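Local atomic coordinates of periplasmic beta-glucosidase (Pseudomonas aeruginosa, PDB entry 6R5T), a protein that probably hydrolyses terminal, non-reducing beta-D-glucosyl residues in the periplasm, releasing beta-D-glucose, as a member of glycoside hydrolase family 3. Residues R158-S163 with I171-K176; R105-S110 with G154-A159; L119-S124 with A216-V221. The protein carries 1 engineered substitution. All blocks are in the same frame, centred on the assembly; numbering follows the deposited sequence. Where two conformers were deposited one is given.

Contact 1. Residues R158-S163 with I171-K176; sequences RAYQGS and IMAAVK. With BGC (beta-D-glucopyranose), chain C.
Gln161 OE1 accepts the backbone N-H of Ala173 at 2.9 Å, and Gly217 N donates to the same oxygen. The Ala173 bond is nearly straight, 171° at the hydrogen. It lies in the carbonyl plane of the amide and uses a lone pair. The Gln161 chain runs extended beyond CG (chi2 -162°), which carries the amide from the last turn of helix 146-161 to the start of strand 172-178. Gln161 NE2 bonds to Gly215 O, so both ends of the amide are held and its rotation is fixed. A second bond joins the backbones: Ile171 N donates to Tyr160 O at 3.1 Å. Tyr160 CB rests on Ile171 CG1 at 4.0 Å. The Ala173 methyl meets the Tyr160 ring at its edge, with CB 4.0 Å from CD2. The phenol OH is hydrogen-bonded to Ser124 OG. Farther along the strand, Lys176 NZ donates to BGC O1 at 2.8 Å and to BGC O2 at 3.0 Å. The buried amide thus has both its oxygen and its nitrogen satisfied, and it ties the helix end to the start of strand 172-178 and to the residue before strand 218-221.

Contact 2. Residues R105-S110 with G154-A159; sequences RSARIS and GVMVRA
Arg108 turns the edge of its guanidinium to the backbone carbonyl of Ala159. NE and NH2 both donate to the one oxygen, a side-on grip. Arg108 NE lies 2.8 Å from Ala159 O, and Arg108 NH2 lies 2.9 Å from Ala159 O. The oxygen sits close to the guanidinium plane, and both donors lie in the carbonyl plane. Sharing one acceptor bends the bonds: the angles at the hydrogens are 148° and 137°. The side chain leaves helix 100-116 with CG opposite the backbone N. It then folds at chi2 and chi3, which brings its end back against helix 146-161. NH1 reaches on to Asp169 O, so the group is held from a further direction and its plane is fixed. Ala159 is near the C-terminal end of its helix, where carbonyls begin to lack partners within the helix. The cation there probably also suits the negative end of the helix dipole.

Beside this polar grip two alanine methyls and a methionine pack together. The Ala107 methyl points at the other helix and touches Ala159 CB at 3.6 Å. Met156 comes alongside with its folded end, its SD 3.9 Å from Ala107 CB. With alanines at the point of contact the axes come within 8.3 Å, at a crossing angle of -30°. The two helices run in roughly the same direction. They are successive outer helices of the family 3 N-terminal domain, packed side by side in the manner of a TIM barrel.

Contact 3. Residues L119-S124 with A216-V221; sequences LDMSFS and AGAVMV. With BGC (beta-D-glucopyranose), chain C.
One face of the Phe123 ring carries the Met220 methyl. CE stands 3.6 Å from the ring centroid and 17° off the normal, a CH-pi contact displaced toward the rim, nearest CD1. The BGC hydroxyl O2 approaches the ring obliquely. The sulfur lies farther out and at a slant, 5.0 Å from the centroid, which makes this also a Met-aromatic contact. The setting is the parallel barrel sheet of the family 3 N-terminal domain. Strand 172-178 lies between strands 121-122 and 218-221, so the two segments meet through side chains that reach past it.

Met220 extends from its strand, CG opposite the backbone N (chi1 -179°) and chi2 likewise extended. Its bend at chi3 lays the methyl over the ring. Phe123 sits at the centre of an inverse gamma turn just after strand 121-122. Its carbonyl oxygen accepts a hydrogen bond from Lys176 NZ. Met287 touches both Phe123 and Met220. Together Phe123 and Met220 form an apolar part of the glycan pocket beside the glucose, whose O2 lies 3.4 Å from Phe123 CB and 3.5 Å from Met220 SD. Deeper along the strands a second pair reaches across, Met121 to Ala218. The Met121 side chain is bent at its end, and its methyl CE meets the Ala218 methyl CB at 4.1 Å.

The three contacts lie in one barrel domain. Contact 2 joins helices 100-116 and 146-161 on its outside. Contact 1 joins the second of these helices to strand 172-178, and contact 3 spans that strand from its two neighbours. The centres of contacts 1 and 2 are about 7 Å apart, as are those of contacts 1 and 3; contacts 2 and 3 are about 13 Å apart. Val175 O of contact 1 and Met220 N of contact 3 are 2.8 Å apart, probably a hydrogen bond between neighbouring strands. Both of these contacts reach the glucose, through Lys176, Phe123 and Met220. Contact 2 stands back, with the Met156 side chain about 13 Å from the sugar.

Contact 1. Residues R158-S163 with I171-K176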
loop_
_atom_site.group_PDB
_atom_site.type_symbol
_atom_site.label_atom_id
_atom_site.label_comp_id
_atom_site.label_asym_id
_atom_site.label_seq_id
_atom_site.Cartn_x
_atom_site.Cartn_y
_atom_site.Cartn_z
ATOM N N ARG A 158 -10.091 27.636 -14.398
ATOM C CA ARG A 158 -10.265 28.755 -15.362
ATOM C C ARG A 158 -11.600 28.662 -16.066
ATOM O O ARG A 158 -12.272 29.731 -16.292
ATOM C CB ARG A 158 -9.073 28.819 -16.298
ATOM C CG ARG A 158 -7.789 29.250 -15.603
ATOM C CD ARG A 158 -6.675 29.510 -16.598
ATOM N NE ARG A 158 -6.264 28.305 -17.286
ATOM C CZ ARG A 158 -5.300 27.456 -16.901
ATOM N NH1 ARG A 158 -4.582 27.658 -15.805
ATOM N NH2 ARG A 158 -5.067 26.394 -17.647
ATOM N N ALA A 159 -12.032 27.460 -16.440
ATOM C CA ALA A 159 -13.295 27.273 -17.165
ATOM C C ALA A 159 -14.482 27.608 -16.274
ATOM O O ALA A 159 -15.463 28.219 -16.758
ATOM C CB ALA A 159 -13.336 25.881 -17.724
ATOM N N TYR A 160 -14.442 27.218 -15.005
ATOM C CA TYR A 160 -15.544 27.520 -14.071
ATOM C C TYR A 160 -15.626 29.019 -13.835
ATOM O O TYR A 160 -16.746 29.577 -13.866
ATOM C CB TYR A 160 -15.347 26.820 -12.722
ATOM C CG TYR A 160 -15.582 25.322 -12.665
ATOM C CD1 TYR A 160 -16.572 24.683 -13.377
ATOM C CD2 TYR A 160 -14.885 24.548 -11.753
ATOM C CE1 TYR A 160 -16.863 23.343 -13.226
ATOM C CE2 TYR A 160 -15.130 23.181 -11.619
ATOM C CZ TYR A 160 -16.150 22.584 -12.322
ATOM O OH TYR A 160 -16.444 21.256 -12.175
ATOM N N GLN A 161 -14.488 29.660 -13.580
ATOM C CA GLN A 161 -14.483 31.045 -13.015
ATOM C C GLN A 161 -14.517 32.099 -14.124
ATOM O O GLN A 161 -14.875 33.268 -13.817
ATOM C CB GLN A 161 -13.295 31.224 -12.085
ATOM C CG GLN A 161 -13.318 30.228 -10.929
ATOM C CD GLN A 161 -12.437 30.589 -9.754
ATOM O OE1 GLN A 161 -12.672 30.139 -8.618
ATOM N NE2 GLN A 161 -11.385 31.357 -10.021
ATOM N N GLY A 162 -14.183 31.715 -15.351
ATOM C CA GLY A 162 -14.206 32.658 -16.497
ATOM C C GLY A 162 -13.239 33.813 -16.317
ATOM O O GLY A 162 -12.316 33.769 -15.490
ATOM N N SER A 163 -13.467 34.901 -17.052
ATOM C CA SER A 163 -12.618 36.116 -16.941
ATOM C C SER A 163 -13.072 36.972 -15.750
ATOM O O SER A 163 -12.280 37.787 -15.304
ATOM C CB SER A 163 -12.633 36.943 -18.214
ATOM O OG SER A 163 -13.960 37.283 -18.554
ATOM N N ILE A 171 -18.969 30.426 -11.911
ATOM C CA ILE A 171 -19.061 29.939 -10.518
ATOM C C ILE A 171 -17.648 29.933 -9.964
ATOM O O ILE A 171 -16.645 29.762 -10.725
ATOM C CB ILE A 171 -19.727 28.566 -10.381
ATOM C CG1 ILE A 171 -18.880 27.460 -11.051
ATOM C CG2 ILE A 171 -21.153 28.620 -10.897
ATOM C CD1 ILE A 171 -19.488 26.085 -10.983
ATOM N N MET A 172 -17.540 29.997 -8.652
ATOM C CA MET A 172 -16.241 29.872 -7.973
ATOM C C MET A 172 -15.890 28.387 -7.834
ATOM O O MET A 172 -16.774 27.563 -7.572
ATOM C CB MET A 172 -16.301 30.486 -6.571
ATOM C CG MET A 172 -15.027 30.348 -5.822
ATOM S SD MET A 172 -15.002 31.325 -4.254
ATOM C CE MET A 172 -14.981 32.979 -4.943
ATOM N N ALA A 173 -14.627 28.066 -8.050
ATOM C CA ALA A 173 -14.099 26.689 -7.893
ATOM C C ALA A 173 -13.609 26.580 -6.437
ATOM O O ALA A 173 -12.823 27.428 -5.986
ATOM C CB ALA A 173 -12.956 26.438 -8.823
ATOM N N ALA A 174 -14.034 25.555 -5.730
ATOM C CA ALA A 174 -13.478 25.135 -4.442
ATOM C C ALA A 174 -12.725 23.814 -4.719
ATOM O O ALA A 174 -13.338 22.778 -4.710
ATOM C CB ALA A 174 -14.562 24.982 -3.396
ATOM N N VAL A 175 -11.437 23.944 -4.985
ATOM C CA VAL A 175 -10.559 22.794 -5.333
ATOM C C VAL A 175 -10.530 21.856 -4.119
ATOM O O VAL A 175 -10.507 22.298 -2.955
ATOM C CB VAL A 175 -9.165 23.213 -5.794
ATOM C CG1 VAL A 175 -8.380 23.997 -4.759
ATOM C CG2 VAL A 175 -8.385 21.999 -6.275
ATOM N N LYS A 176 -10.514 20.551 -4.401
ATOM C CA LYS A 176 -10.597 19.545 -3.293
ATOM C C LYS A 176 -9.751 18.329 -3.709
ATOM O O LYS A 176 -9.435 18.193 -4.889
ATOM C CB LYS A 176 -12.056 19.186 -3.027
ATOM C CG LYS A 176 -12.760 18.374 -4.100
ATOM C CD LYS A 176 -14.239 18.238 -3.849
ATOM C CE LYS A 176 -14.955 17.323 -4.790
ATOM N NZ LYS A 176 -16.412 17.354 -4.505
HETATM C C2 BGC C . -18.045 16.962 -1.226
HETATM C C3 BGC C . -18.862 17.209 0.059
HETATM C C4 BGC C . -19.239 15.802 0.597
HETATM C C5 BGC C . -17.915 15.079 0.905
HETATM C C6 BGC C . -18.118 13.659 1.387
HETATM C C1 BGC C . -16.825 16.097 -0.888
HETATM O O1 BGC C . -16.232 15.838 -2.122
HETATM O O2 BGC C . -17.582 18.147 -1.861
HETATM O O3 BGC C . -20.067 17.920 -0.287
HETATM O O4 BGC C . -19.994 15.987 1.806
HETATM O O5 BGC C . -17.239 14.867 -0.299
HETATM O O6 BGC C . -16.851 13.063 1.686
#

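Contact 2. Residues R105-S110 with G154-A159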
loop_
_atom_site.group_PDB
_atom_site.type_symbol
_atom_site.label_atom_id
_atom_site.label_comp_id
_atom_site.label_asym_id
_atom_site.label_seq_id
_atom_site.Cartn_x
_atom_site.Cartn_y
_atom_site.Cartn_z
ATOM N N ARG A 105 -14.514 22.482 -21.906
ATOM C CA ARG A 105 -15.908 22.598 -22.374
ATOM C C ARG A 105 -16.852 22.003 -21.338
ATOM O O ARG A 105 -17.916 22.557 -21.071
ATOM C CB ARG A 105 -16.021 21.933 -23.733
ATOM C CG ARG A 105 -17.398 22.063 -24.343
ATOM C CD ARG A 105 -17.357 21.482 -25.732
ATOM N NE ARG A 105 -18.609 21.656 -26.435
ATOM C CZ ARG A 105 -18.958 20.984 -27.519
ATOM N NH1 ARG A 105 -18.130 20.075 -28.020
ATOM N NH2 ARG A 105 -20.121 21.247 -28.084
ATOM N N SER A 106 -16.489 20.867 -20.762
ATOM C CA SER A 106 -17.363 20.190 -19.778
ATOM C C SER A 106 -17.533 21.125 -18.576
ATOM O O SER A 106 -18.661 21.253 -18.078
ATOM C CB SER A 106 -16.834 18.789 -19.358
ATOM O OG SER A 106 -15.695 18.902 -18.538
ATOM N N ALA A 107 -16.448 21.762 -18.127
ATOM C CA ALA A 107 -16.484 22.631 -16.933
ATOM C C ALA A 107 -17.289 23.902 -17.249
ATOM O O ALA A 107 -18.060 24.374 -16.408
ATOM C CB ALA A 107 -15.081 22.994 -16.515
ATOM N N ARG A 108 -17.067 24.455 -18.416
ATOM C CA ARG A 108 -17.764 25.715 -18.832
ATOM C C ARG A 108 -19.266 25.470 -18.850
ATOM O O ARG A 108 -20.038 26.284 -18.283
ATOM C CB ARG A 108 -17.287 26.200 -20.196
ATOM C CG ARG A 108 -17.988 27.480 -20.658
ATOM C CD ARG A 108 -17.268 28.747 -20.200
ATOM N NE ARG A 108 -17.208 29.011 -18.763
ATOM C CZ ARG A 108 -18.197 29.494 -17.990
ATOM N NH1 ARG A 108 -19.398 29.799 -18.488
ATOM N NH2 ARG A 108 -17.958 29.704 -16.704
ATOM N N ILE A 109 -19.706 24.412 -19.503
ATOM C CA ILE A 109 -21.141 24.096 -19.581
ATOM C C ILE A 109 -21.659 23.803 -18.183
ATOM O O ILE A 109 -22.803 24.193 -17.836
ATOM C CB ILE A 109 -21.385 22.923 -20.541
ATOM C CG1 ILE A 109 -21.025 23.323 -21.972
ATOM C CG2 ILE A 109 -22.776 22.374 -20.401
ATOM C CD1 ILE A 109 -21.946 24.318 -22.590
ATOM N N SER A 110 -20.898 23.079 -17.367
ATOM C CA SER A 110 -21.338 22.796 -15.981
ATOM C C SER A 110 -21.597 24.130 -15.247
ATOM O O SER A 110 -22.557 24.273 -14.538
ATOM C CB SER A 110 -20.265 22.020 -15.221
ATOM O OG SER A 110 -20.071 20.718 -15.768
ATOM N N GLY A 154 -5.843 23.251 -13.355
ATOM C CA GLY A 154 -5.848 24.669 -13.757
ATOM C C GLY A 154 -6.903 24.926 -14.822
ATOM O O GLY A 154 -7.633 25.919 -14.743
ATOM N N VAL A 155 -7.048 24.047 -15.792
ATOM C CA VAL A 155 -8.077 24.198 -16.861
ATOM C C VAL A 155 -9.489 24.255 -16.280
ATOM O O VAL A 155 -10.305 25.111 -16.657
ATOM C CB VAL A 155 -7.943 23.035 -17.869
ATOM C CG1 VAL A 155 -9.139 22.936 -18.771
ATOM C CG2 VAL A 155 -6.674 23.180 -18.661
ATOM N N MET A 156 -9.809 23.373 -15.351
ATOM C CA MET A 156 -11.128 23.302 -14.730
ATOM C C MET A 156 -11.393 24.606 -13.967
ATOM O O MET A 156 -12.471 25.174 -14.125
ATOM C CB MET A 156 -11.186 22.159 -13.722
ATOM C CG MET A 156 -11.139 20.756 -14.350
ATOM S SD MET A 156 -12.673 20.271 -15.111
ATOM C CE MET A 156 -13.849 20.281 -13.766
ATOM N N VAL A 157 -10.440 25.050 -13.183
ATOM C CA VAL A 157 -10.639 26.312 -12.425
ATOM C C VAL A 157 -10.914 27.480 -13.382
ATOM O O VAL A 157 -11.862 28.250 -13.167
ATOM C CB VAL A 157 -9.434 26.599 -11.546
ATOM C CG1 VAL A 157 -9.493 27.986 -10.954
ATOM C CG2 VAL A 157 -9.348 25.549 -10.443
ATOM N N ARG A 158 -10.091 27.636 -14.398
ATOM C CA ARG A 158 -10.265 28.755 -15.362
ATOM C C ARG A 158 -11.600 28.662 -16.066
ATOM O O ARG A 158 -12.272 29.731 -16.292
ATOM C CB ARG A 158 -9.073 28.819 -16.298
ATOM C CG ARG A 158 -7.789 29.250 -15.603
ATOM C CD ARG A 158 -6.675 29.510 -16.598
ATOM N NE ARG A 158 -6.264 28.305 -17.286
ATOM C CZ ARG A 158 -5.300 27.456 -16.901
ATOM N NH1 ARG A 158 -4.582 27.658 -15.805
ATOM N NH2 ARG A 158 -5.067 26.394 -17.647
ATOM N N ALA A 159 -12.032 27.460 -16.440
ATOM C CA ALA A 159 -13.295 27.273 -17.165
ATOM C C ALA A 159 -14.482 27.608 -16.274
ATOM O O ALA A 159 -15.463 28.219 -16.758
ATOM C CB ALA A 159 -13.336 25.881 -17.724
#

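Contact 3. Residues L119-S124 with A216-V221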
loop_
_atom_site.group_PDB
_atom_site.type_symbol
_atom_site.label_atom_id
_atom_site.label_comp_id
_atom_site.label_asym_id
_atom_site.label_seq_id
_atom_site.Cartn_x
_atom_site.Cartn_y
_atom_site.Cartn_z
ATOM N N LEU A 119 -26.691 28.822 -8.583
ATOM C CA LEU A 119 -25.479 28.478 -7.800
ATOM C C LEU A 119 -24.296 29.403 -8.065
ATOM O O LEU A 119 -24.042 29.809 -9.198
ATOM C CB LEU A 119 -25.100 27.027 -8.131
ATOM C CG LEU A 119 -26.103 26.023 -7.576
ATOM C CD1 LEU A 119 -25.978 24.692 -8.329
ATOM C CD2 LEU A 119 -25.974 25.849 -6.058
ATOM N N ASP A 120 -23.493 29.664 -7.020
ATOM C CA ASP A 120 -22.316 30.535 -7.080
ATOM C C ASP A 120 -21.011 29.740 -7.028
ATOM O O ASP A 120 -19.976 30.321 -7.303
ATOM C CB ASP A 120 -22.254 31.463 -5.872
ATOM C CG ASP A 120 -23.504 32.280 -5.626
ATOM O OD1 ASP A 120 -23.851 33.067 -6.553
ATOM O OD2 ASP A 120 -24.187 32.039 -4.611
ATOM N N MET A 121 -21.053 28.484 -6.574
ATOM C CA MET A 121 -19.809 27.756 -6.224
ATOM C C MET A 121 -20.007 26.254 -6.452
ATOM O O MET A 121 -21.066 25.708 -6.152
ATOM C CB MET A 121 -19.415 28.016 -4.778
ATOM C CG MET A 121 -18.194 27.191 -4.352
ATOM S SD MET A 121 -17.817 27.361 -2.579
ATOM C CE MET A 121 -17.177 29.016 -2.564
ATOM N N SER A 122 -18.972 25.625 -6.981
ATOM C CA SER A 122 -18.897 24.154 -6.986
ATOM C C SER A 122 -17.750 23.689 -6.100
ATOM O O SER A 122 -16.653 24.239 -6.173
ATOM C CB SER A 122 -18.738 23.604 -8.375
ATOM O OG SER A 122 -18.728 22.162 -8.301
ATOM N N PHE A 123 -18.002 22.581 -5.413
ATOM C CA PHE A 123 -16.917 21.836 -4.734
ATOM C C PHE A 123 -16.245 20.960 -5.795
ATOM O O PHE A 123 -16.540 19.765 -5.889
ATOM C CB PHE A 123 -17.519 21.034 -3.603
ATOM C CG PHE A 123 -18.260 21.846 -2.567
ATOM C CD1 PHE A 123 -17.730 23.005 -2.038
ATOM C CD2 PHE A 123 -19.477 21.411 -2.112
ATOM C CE1 PHE A 123 -18.451 23.710 -1.080
ATOM C CE2 PHE A 123 -20.190 22.119 -1.169
ATOM C CZ PHE A 123 -19.654 23.252 -0.651
ATOM N N SER A 124 -15.411 21.568 -6.586
ATOM C CA SER A 124 -14.780 20.991 -7.803
ATOM C C SER A 124 -13.716 21.988 -8.236
ATOM O O SER A 124 -13.878 23.168 -7.962
ATOM C CB SER A 124 -15.840 20.781 -8.867
ATOM O OG SER A 124 -15.369 20.167 -10.080
ATOM N N ALA A 216 -8.154 29.799 -8.136
ATOM C CA ALA A 216 -9.312 29.204 -7.447
ATOM C C ALA A 216 -9.685 30.084 -6.244
ATOM O O ALA A 216 -8.786 30.444 -5.457
ATOM C CB ALA A 216 -8.986 27.806 -6.985
ATOM N N GLY A 217 -10.981 30.346 -6.064
ATOM C CA GLY A 217 -11.454 31.185 -4.942
ATOM C C GLY A 217 -11.519 30.431 -3.634
ATOM O O GLY A 217 -11.499 31.090 -2.558
ATOM N N ALA A 218 -11.561 29.102 -3.667
ATOM C CA ALA A 218 -11.742 28.347 -2.419
ATOM C C ALA A 218 -10.981 27.021 -2.465
ATOM O O ALA A 218 -10.645 26.534 -3.536
ATOM C CB ALA A 218 -13.190 28.126 -2.131
ATOM N N VAL A 219 -10.678 26.538 -1.269
ATOM C CA VAL A 219 -10.054 25.209 -1.096
ATOM C C VAL A 219 -10.883 24.408 -0.083
ATOM O O VAL A 219 -11.145 24.908 1.018
ATOM C CB VAL A 219 -8.601 25.364 -0.623
ATOM C CG1 VAL A 219 -8.035 23.991 -0.196
ATOM C CG2 VAL A 219 -7.757 26.041 -1.647
ATOM N N MET A 220 -11.295 23.185 -0.438
ATOM C CA MET A 220 -12.012 22.282 0.478
ATOM C C MET A 220 -10.986 21.330 1.106
ATOM O O MET A 220 -10.251 20.665 0.370
ATOM C CB MET A 220 -13.127 21.498 -0.210
ATOM C CG MET A 220 -13.797 20.639 0.788
ATOM S SD MET A 220 -15.161 19.717 0.081
ATOM C CE MET A 220 -16.447 20.922 0.436
ATOM N N VAL A 221 -10.927 21.343 2.420
ATOM C CA VAL A 221 -9.957 20.562 3.219
ATOM C C VAL A 221 -10.406 19.101 3.272
ATOM O O VAL A 221 -11.593 18.819 3.322
ATOM C CB VAL A 221 -9.761 21.227 4.584
ATOM C CG1 VAL A 221 -8.743 20.456 5.390
ATOM C CG2 VAL A 221 -9.339 22.686 4.371
HETATM C C2 BGC C . -18.045 16.962 -1.226
HETATM C C3 BGC C . -18.862 17.209 0.059
HETATM C C4 BGC C . -19.239 15.802 0.597
HETATM C C5 BGC C . -17.915 15.079 0.905
HETATM C C6 BGC C . -18.118 13.659 1.387
HETATM C C1 BGC C . -16.825 16.097 -0.888
HETATM O O1 BGC C . -16.232 15.838 -2.122
HETATM O O2 BGC C . -17.582 18.147 -1.861
HETATM O O3 BGC C . -20.067 17.920 -0.287
HETATM O O4 BGC C . -19.994 15.987 1.806
HETATM O O5 BGC C . -17.239 14.867 -0.299
HETATM O O6 BGC C . -16.851 13.063 1.686
#